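Local coordinates for protein Two-component response regulator yesN (Fusobacterium nucleatum, PDB 3LSG) that probably binds specific DNA sequences to regulate transcription, through the AraC-type helix-turn-helix domain at its C-terminal end, the part present in this chain, at residues I46-Q49 and D50-Q54; S33-L36 and S37-K41; F86-K89 and F90-Y94; I10-E13 and S14-D17; M57-A60 and K61-L65. All blocks are in the same frame, centred on the assembly; numbering follows the deposited sequence.

Interaction 1: residues I46-Q49 and D50-Q54; sequences IPFQ and DYLLQ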
# COMPACT_ATOMS: atom_id res chain seq x y z
N ILE A 46 -9.06 -14.06 -2.95
CA ILE A 46 -8.96 -12.61 -2.90
C ILE A 46 -7.51 -12.27 -3.18
O ILE A 46 -6.65 -13.14 -3.06
CB ILE A 46 -9.33 -12.06 -1.50
CG1 ILE A 46 -8.34 -12.54 -0.45
CG2 ILE A 46 -10.75 -12.47 -1.11
CD1 ILE A 46 -8.50 -11.86 0.90
N PRO A 47 -7.24 -11.02 -3.57
CA PRO A 47 -5.89 -10.56 -3.91
C PRO A 47 -4.93 -10.65 -2.72
O PRO A 47 -5.36 -10.50 -1.57
CB PRO A 47 -6.09 -9.09 -4.29
CG PRO A 47 -7.53 -8.99 -4.70
CD PRO A 47 -8.27 -10.01 -3.86
N PHE A 48 -3.65 -10.87 -2.99
CA PHE A 48 -2.65 -10.91 -1.92
C PHE A 48 -2.74 -9.68 -1.00
O PHE A 48 -2.71 -9.82 0.22
CB PHE A 48 -1.24 -11.00 -2.48
CG PHE A 48 -0.18 -10.56 -1.50
CD1 PHE A 48 0.29 -11.42 -0.53
CD2 PHE A 48 0.32 -9.28 -1.55
CE1 PHE A 48 1.26 -11.00 0.39
CE2 PHE A 48 1.29 -8.85 -0.62
CZ PHE A 48 1.75 -9.71 0.34
N GLN A 49 -2.86 -8.49 -1.59
CA GLN A 49 -2.89 -7.26 -0.80
C GLN A 49 -4.07 -7.22 0.19
O GLN A 49 -3.93 -6.69 1.29
CB GLN A 49 -2.93 -6.03 -1.71
CG GLN A 49 -1.66 -5.79 -2.52
CD GLN A 49 -1.61 -6.56 -3.85
OE1 GLN A 49 -2.41 -7.47 -4.11
NE2 GLN A 49 -0.68 -6.17 -4.71
N ASP A 50 -5.22 -7.74 -0.22
CA ASP A 50 -6.41 -7.75 0.63
C ASP A 50 -6.24 -8.77 1.76
O ASP A 50 -6.67 -8.55 2.89
CB ASP A 50 -7.67 -8.13 -0.17
CG ASP A 50 -8.09 -7.05 -1.16
OD1 ASP A 50 -7.44 -5.99 -1.20
OD2 ASP A 50 -9.07 -7.27 -1.91
N TYR A 51 -5.62 -9.90 1.44
CA TYR A 51 -5.35 -10.91 2.45
C TYR A 51 -4.37 -10.36 3.48
O TYR A 51 -4.52 -10.56 4.69
CB TYR A 51 -4.80 -12.18 1.80
CG TYR A 51 -4.57 -13.33 2.76
CD1 TYR A 51 -5.52 -14.33 2.92
CD2 TYR A 51 -3.40 -13.42 3.50
CE1 TYR A 51 -5.30 -15.40 3.79
CE2 TYR A 51 -3.17 -14.46 4.37
CZ TYR A 51 -4.12 -15.45 4.51
OH TYR A 51 -3.89 -16.49 5.38
N LEU A 52 -3.35 -9.65 3.00
CA LEU A 52 -2.36 -9.10 3.91
C LEU A 52 -3.02 -8.03 4.80
O LEU A 52 -2.81 -8.01 6.01
CB LEU A 52 -1.19 -8.50 3.12
CG LEU A 52 -0.17 -7.73 3.97
CD1 LEU A 52 0.41 -8.56 5.12
CD2 LEU A 52 0.96 -7.16 3.09
N LEU A 53 -3.82 -7.16 4.19
CA LEU A 53 -4.55 -6.15 4.94
C LEU A 53 -5.43 -6.81 6.01
O LEU A 53 -5.43 -6.39 7.17
CB LEU A 53 -5.39 -5.29 3.99
CG LEU A 53 -6.26 -4.27 4.71
CD1 LEU A 53 -5.37 -3.29 5.49
CD2 LEU A 53 -7.15 -3.52 3.74
N GLN A 54 -6.15 -7.86 5.64
CA GLN A 54 -7.01 -8.54 6.62
C GLN A 54 -6.24 -9.09 7.83
O GLN A 54 -6.69 -8.96 8.95
CB GLN A 54 -7.78 -9.68 5.96
CG GLN A 54 -8.51 -10.54 6.95
CD GLN A 54 -9.37 -11.58 6.27
OE1 GLN A 54 -9.25 -11.80 5.07
NE2 GLN A 54 -10.25 -12.22 7.04
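Ile46 reaches forward onto the first turn of helix 48-66 and touches Tyr51 with its CD1. CG1 sits between the backbone N and the carbonyl carbon (chi1 65°), and chi2 then extends the branch, so that CD1 lies 3.5 Å from Tyr51 N and 3.8 Å from Tyr51 CB, near the plane of the tyrosine ring at its edge. Pro47 holds the N-cap position, where it needs no amide hydrogen. Its carbonyl O takes a fairly straight bond from Tyr51 N (3.1 Å, 163° at the hydrogen) and a weak one from Asp50 N. The proline ring also brings CD within 3.5 Å of Asp50 OD2, the two side chains crossing at a slant. On the buried side Phe48 and Leu52 run side by side, each with CG trans to its backbone N. Phe48 CZ meets Leu52 CD2 obliquely at 3.8 Å, while Leu52 CB stands over one ring face toward the rim. Gln49 bends at chi2, and its NE2 bonds to Asp82 of the second subunit. The chemistry is that of a helix start: apolar groups cover the inner side, proline suits a place without an N-H donor, and the carboxylate of Asp50, only three residues into the helix, would probably be favoured by the positive end of the helix dipole.

Interaction 2: residues S33-L36 and S37-K41; sequences SGYL and SIMFK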
# COMPACT_ATOMS: atom_id res chain seq x y z
N SER A 33 6.20 -11.64 -9.33
CA SER A 33 5.04 -11.01 -8.71
C SER A 33 3.79 -11.14 -9.58
O SER A 33 2.68 -11.37 -9.08
CB SER A 33 5.33 -9.53 -8.46
OG SER A 33 6.29 -9.43 -7.43
N GLY A 34 3.99 -10.99 -10.89
CA GLY A 34 2.92 -11.14 -11.86
C GLY A 34 2.24 -12.49 -11.80
O GLY A 34 1.02 -12.56 -11.77
N TYR A 35 3.01 -13.57 -11.77
CA TYR A 35 2.41 -14.89 -11.62
C TYR A 35 1.84 -15.14 -10.21
O TYR A 35 0.74 -15.68 -10.07
CB TYR A 35 3.37 -16.01 -12.01
CG TYR A 35 2.75 -17.35 -11.77
CD1 TYR A 35 1.76 -17.84 -12.63
CD2 TYR A 35 3.10 -18.11 -10.66
CE1 TYR A 35 1.16 -19.06 -12.39
CE2 TYR A 35 2.50 -19.33 -10.42
CZ TYR A 35 1.54 -19.81 -11.29
OH TYR A 35 0.95 -21.03 -11.05
N LEU A 36 2.58 -14.75 -9.17
CA LEU A 36 2.05 -14.93 -7.82
C LEU A 36 0.70 -14.22 -7.65
O LEU A 36 -0.22 -14.76 -7.04
CB LEU A 36 3.03 -14.44 -6.77
CG LEU A 36 2.53 -14.55 -5.32
CD1 LEU A 36 2.22 -15.98 -4.95
CD2 LEU A 36 3.55 -13.94 -4.37
N SER A 37 0.58 -13.02 -8.19
CA SER A 37 -0.67 -12.28 -8.03
C SER A 37 -1.87 -13.10 -8.49
O SER A 37 -2.88 -13.20 -7.80
CB SER A 37 -0.63 -10.95 -8.78
OG SER A 37 -1.94 -10.39 -8.84
N ILE A 38 -1.74 -13.67 -9.69
CA ILE A 38 -2.76 -14.55 -10.27
C ILE A 38 -2.95 -15.85 -9.47
O ILE A 38 -4.07 -16.26 -9.20
CB ILE A 38 -2.38 -14.93 -11.72
CG1 ILE A 38 -2.39 -13.67 -12.60
CG2 ILE A 38 -3.31 -16.04 -12.28
CD1 ILE A 38 -1.91 -13.92 -14.03
N MSE A 39 -1.86 -16.49 -9.11
CA MSE A 39 -1.98 -17.76 -8.41
C MSE A 39 -2.54 -17.56 -7.00
O MSE A 39 -3.35 -18.37 -6.53
CB MSE A 39 -0.65 -18.52 -8.39
CG MSE A 39 -0.69 -19.80 -7.56
SE MSE A 39 -0.15 -19.50 -5.70
CE MSE A 39 1.74 -19.95 -5.93
N PHE A 40 -2.12 -16.49 -6.34
CA PHE A 40 -2.63 -16.20 -5.01
C PHE A 40 -4.14 -16.05 -5.05
O PHE A 40 -4.86 -16.67 -4.28
CB PHE A 40 -2.01 -14.94 -4.41
CG PHE A 40 -2.36 -14.73 -2.96
CD1 PHE A 40 -1.49 -15.12 -1.95
CD2 PHE A 40 -3.58 -14.17 -2.61
CE1 PHE A 40 -1.82 -14.95 -0.62
CE2 PHE A 40 -3.91 -13.99 -1.28
CZ PHE A 40 -3.03 -14.38 -0.28
N LYS A 41 -4.62 -15.19 -5.95
CA LYS A 41 -6.04 -14.91 -6.08
C LYS A 41 -6.80 -16.18 -6.45
O LYS A 41 -7.93 -16.39 -6.00
CB LYS A 41 -6.28 -13.83 -7.13
CG LYS A 41 -7.73 -13.38 -7.27
CD LYS A 41 -7.80 -11.98 -7.90
CE LYS A 41 -9.22 -11.62 -8.31
NZ LYS A 41 -10.17 -11.78 -7.17
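Helix 33-44 lies in the AraC-type helix-turn-helix domain, probably at the place of a recognition helix, and within it Tyr35 lies against Met39 one turn on. Met39, present as selenomethionine, sets its CB over one face of the tyrosine ring, 4.2 Å from the centroid and 28° off the ring normal, a CH-pi contact. The ring swings forward along the helix because CG of Tyr35 is opposite its own N (chi1 177°), bringing CE2 to 3.8 Å from Met39 CB. Beyond CG, Met39 folds at chi2 and chi3, and CE turns back to meet Leu36 CD1 at 4.1 Å. Leu36 also approaches Phe40, with CD1 4.4 Å from Phe40 CB, and these two buried side chains belong to the inner side of the helix: Leu36 packs on Leu22 and Leu25, and Phe40 stacks on Phe44. The backbone bonds are regular, Met39 N to Tyr35 O at 2.9 Å and Phe40 N to Leu36 O at 2.7 Å. On another side Ser37, small and polar, gives its OG to a hydrogen bond with Asp82 of the second subunit, and Ser33 OG is bonded to Ser23 and Ser26 of helix 22-28. The chemistry divides the helix by side: leucine and phenylalanine suit the buried side, having no polar side-chain atom that would lose water there, the tyrosine ring shelters a methylene of Met39 near the surface, and the short serine hydroxyls bind polar partners without demanding much room.

Interaction 3: residues F86-K89 and F90-Y94; sequences FITK and FKKYY. With PO4 (phosphate ion), chain F.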
# COMPACT_ATOMS: atom_id res chain seq x y z
N PHE A 86 -2.62 3.91 8.71
CA PHE A 86 -3.24 2.85 9.51
C PHE A 86 -4.69 3.18 9.90
O PHE A 86 -5.58 2.37 9.73
CB PHE A 86 -2.43 2.54 10.78
CG PHE A 86 -3.22 1.76 11.82
CD1 PHE A 86 -3.58 0.43 11.59
CD2 PHE A 86 -3.60 2.34 13.00
CE1 PHE A 86 -4.31 -0.29 12.54
CE2 PHE A 86 -4.31 1.63 13.97
CZ PHE A 86 -4.67 0.32 13.73
N ILE A 87 -4.91 4.37 10.43
CA ILE A 87 -6.26 4.77 10.83
C ILE A 87 -7.23 4.78 9.64
O ILE A 87 -8.37 4.32 9.76
CB ILE A 87 -6.24 6.15 11.54
CG1 ILE A 87 -5.72 6.02 12.98
CG2 ILE A 87 -7.63 6.77 11.55
CD1 ILE A 87 -5.23 7.36 13.56
N THR A 88 -6.77 5.28 8.49
CA THR A 88 -7.62 5.30 7.30
C THR A 88 -7.97 3.90 6.80
O THR A 88 -9.09 3.66 6.35
CB THR A 88 -7.03 6.12 6.14
OG1 THR A 88 -5.90 5.43 5.59
CG2 THR A 88 -6.61 7.51 6.61
N LYS A 89 -7.01 2.97 6.85
CA LYS A 89 -7.30 1.60 6.42
C LYS A 89 -8.26 0.93 7.40
O LYS A 89 -9.20 0.25 7.00
CB LYS A 89 -6.01 0.77 6.28
CG LYS A 89 -5.13 1.13 5.07
CD LYS A 89 -5.85 0.80 3.77
CE LYS A 89 -4.91 0.84 2.58
NZ LYS A 89 -5.67 0.76 1.29
N PHE A 90 -8.02 1.13 8.70
CA PHE A 90 -8.85 0.54 9.74
C PHE A 90 -10.29 1.02 9.57
O PHE A 90 -11.24 0.23 9.66
CB PHE A 90 -8.33 0.93 11.12
CG PHE A 90 -9.01 0.20 12.25
CD1 PHE A 90 -8.42 -0.92 12.83
CD2 PHE A 90 -10.24 0.62 12.73
CE1 PHE A 90 -9.05 -1.61 13.87
CE2 PHE A 90 -10.87 -0.05 13.77
CZ PHE A 90 -10.28 -1.17 14.34
N LYS A 91 -10.45 2.32 9.35
CA LYS A 91 -11.77 2.89 9.22
C LYS A 91 -12.48 2.36 7.97
O LYS A 91 -13.68 2.17 7.96
CB LYS A 91 -11.74 4.41 9.20
CG LYS A 91 -13.15 5.01 9.14
CD LYS A 91 -13.18 6.50 9.38
CE LYS A 91 -14.61 7.01 9.31
NZ LYS A 91 -14.68 8.49 9.30
N LYS A 92 -11.74 2.12 6.90
CA LYS A 92 -12.36 1.56 5.71
C LYS A 92 -12.75 0.10 5.95
O LYS A 92 -13.77 -0.37 5.46
CB LYS A 92 -11.44 1.66 4.50
CG LYS A 92 -11.35 3.07 3.91
CD LYS A 92 -10.87 3.01 2.47
CE LYS A 92 -10.38 4.37 1.99
NZ LYS A 92 -9.07 4.72 2.58
N TYR A 93 -11.92 -0.60 6.73
CA TYR A 93 -12.16 -2.02 6.98
C TYR A 93 -13.30 -2.25 8.00
O TYR A 93 -14.21 -3.07 7.77
CB TYR A 93 -10.85 -2.70 7.43
CG TYR A 93 -10.90 -4.22 7.43
CD1 TYR A 93 -10.52 -4.95 6.30
CD2 TYR A 93 -11.34 -4.91 8.54
CE1 TYR A 93 -10.56 -6.34 6.30
CE2 TYR A 93 -11.39 -6.29 8.55
CZ TYR A 93 -11.00 -7.01 7.43
OH TYR A 93 -11.06 -8.38 7.46
N TYR A 94 -13.28 -1.50 9.09
CA TYR A 94 -14.27 -1.71 10.15
C TYR A 94 -15.38 -0.65 10.17
O TYR A 94 -16.31 -0.74 10.98
CB TYR A 94 -13.57 -1.79 11.51
CG TYR A 94 -12.75 -3.05 11.70
CD1 TYR A 94 -13.38 -4.30 11.81
CD2 TYR A 94 -11.36 -3.00 11.78
CE1 TYR A 94 -12.64 -5.46 12.00
CE2 TYR A 94 -10.61 -4.17 11.97
CZ TYR A 94 -11.25 -5.39 12.08
OH TYR A 94 -10.50 -6.53 12.26
P PO4 F . -2.53 0.05 -0.64
O1 PO4 F . -2.60 -1.45 -0.53
O2 PO4 F . -1.88 0.46 -1.93
O3 PO4 F . -3.94 0.60 -0.60
O4 PO4 F . -1.73 0.60 0.51
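Phe86 and Phe90, one turn apart, form the tight part of this stretch of helix 83-94. Both rings point the same way, each with CG trans to the backbone N, and Phe86 CZ comes to 4.1 Å from Phe90 CD1. The rings meet obliquely, their planes at 60° and centroids 5.9 Å apart, so neither lies flat on the other. Tyr94 adds its CD2 over one face of Phe90, toward the rim. Phenylalanine suits these positions because a buried ring leaves no polar atom to satisfy.

The other side is looser and rich in lysine. Lys91 extends to solvent, and Lys92 runs back beside the previous turn, its CG 3.4 Å from Thr88 O. Lys89 leaves the helix with CG beside its backbone N and bends at chi2 (-65°), which carries NZ to the phosphate ion, 2.6 Å from O3. That ion, probably from the crystallisation liquor, is also bonded by Tyr85 and by Tyr85 and Lys89 of the second subunit, so long flexible amines and phenol hydroxyls from both chains gather round one anion. Lys92 NZ stands 5.4 Å from Lys89 NZ and would probably add to the positive potential there. Thr88 keeps its hydroxyl close to home, bonding to Tyr85 O.

Among its neighbours the helix packs against three others: Phe86 reaches Ile74 and Ala75 of helix 71-77, Phe90 meets Leu64 of helix 48-66 and Pro98 of helix 98-101, and Tyr93 packs on Gln54 and Met57.

Interaction 4: residues I10-E13 and S14-D17; sequences IIEE and SYTD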
# COMPACT_ATOMS: atom_id res chain seq x y z
N ILE A 10 4.38 -17.91 5.69
CA ILE A 10 5.24 -16.78 5.42
C ILE A 10 4.51 -15.50 5.81
O ILE A 10 5.08 -14.63 6.47
CB ILE A 10 5.61 -16.71 3.92
CG1 ILE A 10 6.44 -17.92 3.50
CG2 ILE A 10 6.42 -15.45 3.61
CD1 ILE A 10 6.68 -17.95 2.01
N ILE A 11 3.25 -15.39 5.41
CA ILE A 11 2.50 -14.19 5.72
C ILE A 11 2.28 -14.04 7.24
O ILE A 11 2.36 -12.94 7.77
CB ILE A 11 1.15 -14.16 4.97
CG1 ILE A 11 1.40 -14.16 3.46
CG2 ILE A 11 0.34 -12.94 5.40
CD1 ILE A 11 0.18 -14.48 2.62
N GLU A 12 2.04 -15.15 7.93
CA GLU A 12 1.84 -15.08 9.38
C GLU A 12 3.09 -14.57 10.09
O GLU A 12 3.01 -13.82 11.08
CB GLU A 12 1.43 -16.45 9.92
CG GLU A 12 1.41 -16.52 11.44
CD GLU A 12 0.48 -15.49 12.07
OE1 GLU A 12 -0.54 -15.14 11.45
OE2 GLU A 12 0.77 -15.05 13.21
N GLU A 13 4.24 -14.97 9.57
CA GLU A 13 5.52 -14.59 10.13
C GLU A 13 5.87 -13.16 9.76
O GLU A 13 6.56 -12.46 10.50
CB GLU A 13 6.60 -15.55 9.61
CG GLU A 13 7.78 -15.75 10.54
CD GLU A 13 8.92 -14.81 10.22
OE1 GLU A 13 9.41 -14.83 9.07
OE2 GLU A 13 9.35 -14.06 11.13
N SER A 14 5.38 -12.71 8.61
CA SER A 14 5.90 -11.49 8.01
C SER A 14 4.99 -10.27 8.06
O SER A 14 5.44 -9.15 7.79
CB SER A 14 6.29 -11.74 6.54
OG SER A 14 7.22 -12.81 6.42
N TYR A 15 3.71 -10.45 8.39
CA TYR A 15 2.76 -9.34 8.21
C TYR A 15 3.05 -8.15 9.12
O TYR A 15 2.65 -7.03 8.81
CB TYR A 15 1.31 -9.81 8.35
CG TYR A 15 0.88 -10.10 9.77
CD1 TYR A 15 0.28 -9.11 10.55
CD2 TYR A 15 1.05 -11.36 10.33
CE1 TYR A 15 -0.13 -9.37 11.85
CE2 TYR A 15 0.64 -11.63 11.64
CZ TYR A 15 0.06 -10.62 12.39
OH TYR A 15 -0.35 -10.87 13.68
N THR A 16 3.77 -8.38 10.21
CA THR A 16 4.12 -7.27 11.12
C THR A 16 5.28 -6.44 10.58
O THR A 16 5.64 -5.42 11.17
CB THR A 16 4.50 -7.77 12.54
OG1 THR A 16 5.65 -8.62 12.45
CG2 THR A 16 3.36 -8.54 13.18
N ASP A 17 5.88 -6.89 9.48
CA ASP A 17 6.98 -6.17 8.82
C ASP A 17 6.44 -5.18 7.80
O ASP A 17 5.81 -5.57 6.81
CB ASP A 17 7.93 -7.16 8.14
CG ASP A 17 9.14 -6.49 7.48
OD1 ASP A 17 9.28 -5.25 7.52
OD2 ASP A 17 9.96 -7.22 6.91
O HOH W 1 0.20 -13.13 15.38
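Tyr15 folds back under the last turn of helix 2-14 and touches Ile11 and Glu12 along most of its length. Its CB lies 3.4 Å from Ile11 O, the same carbonyl that accepts the Tyr15 N-H at 2.9 Å. CG takes the place between backbone N and carbonyl carbon (chi1 74°), which turns the ring toward the helix, one edge leading. CD2 then comes 3.2 Å from Glu12 O, and that oxygen and Ile11 O both lie near the ring plane. CE2 continues past the Glu12 carboxylate, 3.7 Å from OE1; the two side chains run alongside each other, their planes 58° apart. At the tip, OH meets a water at 2.9 Å, and the water donates to Glu12 OE2 at 3.0 Å. Glu12 is thereby held at both oxygens, since OE1 makes a salt bridge with Lys55. Tyrosine fits this place well, its CB packing on Leu52 and its ring and hydroxyl end on Lys59, while the hydroxyl stays in touch with water.

Ser14 closes the helix on the same turn. Its hydroxyl donates to Ile10 O at 2.8 Å, supplementing the weak bond from its own backbone N to that oxygen. A second weak bond runs from Ser14 N to Ile11 O, which is held chiefly by Tyr15 N. From Ser14 the chain enters a type I beta turn closed by Asp17 N to Ser14 O at 2.9 Å. The arrangement is that of a helix C-terminus running into a beta turn, here beginning the loop from helix 2-14 to helix 22-28.

Interaction 5: residues M57-A60 and K61-L65; sequences MEKA and KLLLL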
# COMPACT_ATOMS: atom_id res chain seq x y z
N MSE A 57 -5.44 -6.01 10.02
CA MSE A 57 -6.63 -5.47 10.68
C MSE A 57 -7.11 -6.37 11.82
O MSE A 57 -7.52 -5.90 12.89
CB MSE A 57 -7.76 -5.26 9.67
CG MSE A 57 -7.50 -4.18 8.62
SE MSE A 57 -7.03 -2.42 9.35
CE MSE A 57 -5.09 -2.56 9.57
N GLU A 58 -7.08 -7.68 11.60
CA GLU A 58 -7.48 -8.61 12.63
C GLU A 58 -6.56 -8.50 13.85
O GLU A 58 -7.03 -8.53 14.98
CB GLU A 58 -7.59 -10.03 12.08
CG GLU A 58 -8.79 -10.18 11.14
CD GLU A 58 -8.85 -11.50 10.37
OE1 GLU A 58 -7.86 -12.26 10.34
OE2 GLU A 58 -9.92 -11.76 9.77
N LYS A 59 -5.26 -8.35 13.61
CA LYS A 59 -4.32 -8.16 14.71
C LYS A 59 -4.56 -6.79 15.38
O LYS A 59 -4.49 -6.68 16.59
CB LYS A 59 -2.88 -8.28 14.22
CG LYS A 59 -1.80 -8.18 15.29
CD LYS A 59 -2.05 -9.15 16.43
CE LYS A 59 -0.78 -9.36 17.28
NZ LYS A 59 -0.98 -10.34 18.38
N ALA A 60 -4.88 -5.77 14.59
CA ALA A 60 -5.15 -4.45 15.14
C ALA A 60 -6.35 -4.54 16.08
O ALA A 60 -6.32 -4.02 17.20
CB ALA A 60 -5.41 -3.46 14.04
N LYS A 61 -7.39 -5.22 15.62
CA LYS A 61 -8.58 -5.47 16.44
C LYS A 61 -8.20 -6.10 17.78
O LYS A 61 -8.62 -5.64 18.84
CB LYS A 61 -9.55 -6.38 15.69
CG LYS A 61 -10.76 -6.81 16.53
CD LYS A 61 -11.71 -7.70 15.73
CE LYS A 61 -12.65 -8.47 16.66
NZ LYS A 61 -13.64 -9.26 15.88
N LEU A 62 -7.41 -7.15 17.72
CA LEU A 62 -6.98 -7.87 18.91
C LEU A 62 -6.27 -6.93 19.90
O LEU A 62 -6.60 -6.90 21.08
CB LEU A 62 -6.09 -9.06 18.52
CG LEU A 62 -5.49 -9.93 19.62
CD1 LEU A 62 -6.57 -10.39 20.59
CD2 LEU A 62 -4.75 -11.13 19.03
N LEU A 63 -5.31 -6.17 19.41
CA LEU A 63 -4.57 -5.26 20.28
C LEU A 63 -5.44 -4.15 20.88
O LEU A 63 -5.30 -3.78 22.05
CB LEU A 63 -3.40 -4.64 19.51
CG LEU A 63 -2.33 -5.63 19.05
CD1 LEU A 63 -1.34 -4.94 18.13
CD2 LEU A 63 -1.60 -6.23 20.24
N LEU A 64 -6.34 -3.59 20.07
CA LEU A 64 -7.26 -2.57 20.57
C LEU A 64 -8.11 -3.06 21.74
O LEU A 64 -8.33 -2.33 22.68
CB LEU A 64 -8.19 -2.11 19.46
CG LEU A 64 -7.51 -1.27 18.41
CD1 LEU A 64 -8.40 -1.17 17.20
CD2 LEU A 64 -7.20 0.12 18.98
N LEU A 65 -8.56 -4.30 21.67
CA LEU A 65 -9.47 -4.84 22.68
C LEU A 65 -8.74 -5.42 23.88
O LEU A 65 -9.34 -5.57 24.95
CB LEU A 65 -10.38 -5.91 22.05
CG LEU A 65 -11.35 -5.40 20.98
CD1 LEU A 65 -12.12 -6.56 20.36
CD2 LEU A 65 -12.31 -4.37 21.54
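Lys59 and Leu62 are brought together by a bend in the lysine: CG is opposite the backbone N, chi2 then turns to 53°, and the rest of the chain extends forward along the helix. NZ ends 3.9 Å from Leu62 CD2, a loose approach of an amine to a methyl group at the exposed side. Leu62 itself has CG trans to its N. Leu63 and Leu64 take the other choice, with CG beside the backbone N (chi1 -65° and -72°), and so lean back over the preceding turn. In this posture Leu63 CG lies 3.4 Å from Lys59 O and Leu64 CG 3.2 Å from Ala60 O, each close to the carbonyl that its own backbone N bonds, Leu63 N to Lys59 O at 3.0 Å and Leu64 N to Ala60 O at 2.9 Å. Lys61 N likewise bonds to Met57 O at 2.8 Å, and Leu62 N to Glu58 O at 3.1 Å.

Ala60 is buried and has only a methyl group, which lets Ile74 and Phe86 come close to the helix. Leu63 and Leu64 also meet Ile74, and Met57, present as selenomethionine, lies on Phe80. Glu58, on the exposed side, bonds to Gln54, a hydrogen bond one turn back. Val78 packs on Lys59. The stretch is consistent with the second half of the long linking helix of AraC-type helix-turn-helix domains, its apolar side set against helices 71-77, 83-94 and 98-101.

Interactions 1 and 5 share helix 48-66, probably the domain's linking helix. Interaction 1 meets chiefly interactions 2 and 4, through Phe40, Ile11 and Tyr15, and interaction 5 chiefly interaction 3, through Phe90 on Leu64; cross-contacts also join 1 to 3 (Gln54 with Tyr93) and 5 to 4 (Lys59 with Tyr15). Interaction 1 has buried and partly exposed residues only, whereas interactions 2 to 5 run from buried cores to exposed surfaces. Those surfaces differ: lysines and a phosphate in interaction 3, serines facing the second subunit in interaction 2, a water-bridged carboxylate in interaction 4. The two helix ends also contrast: a proline start in interaction 1, a serine finish in interaction 4.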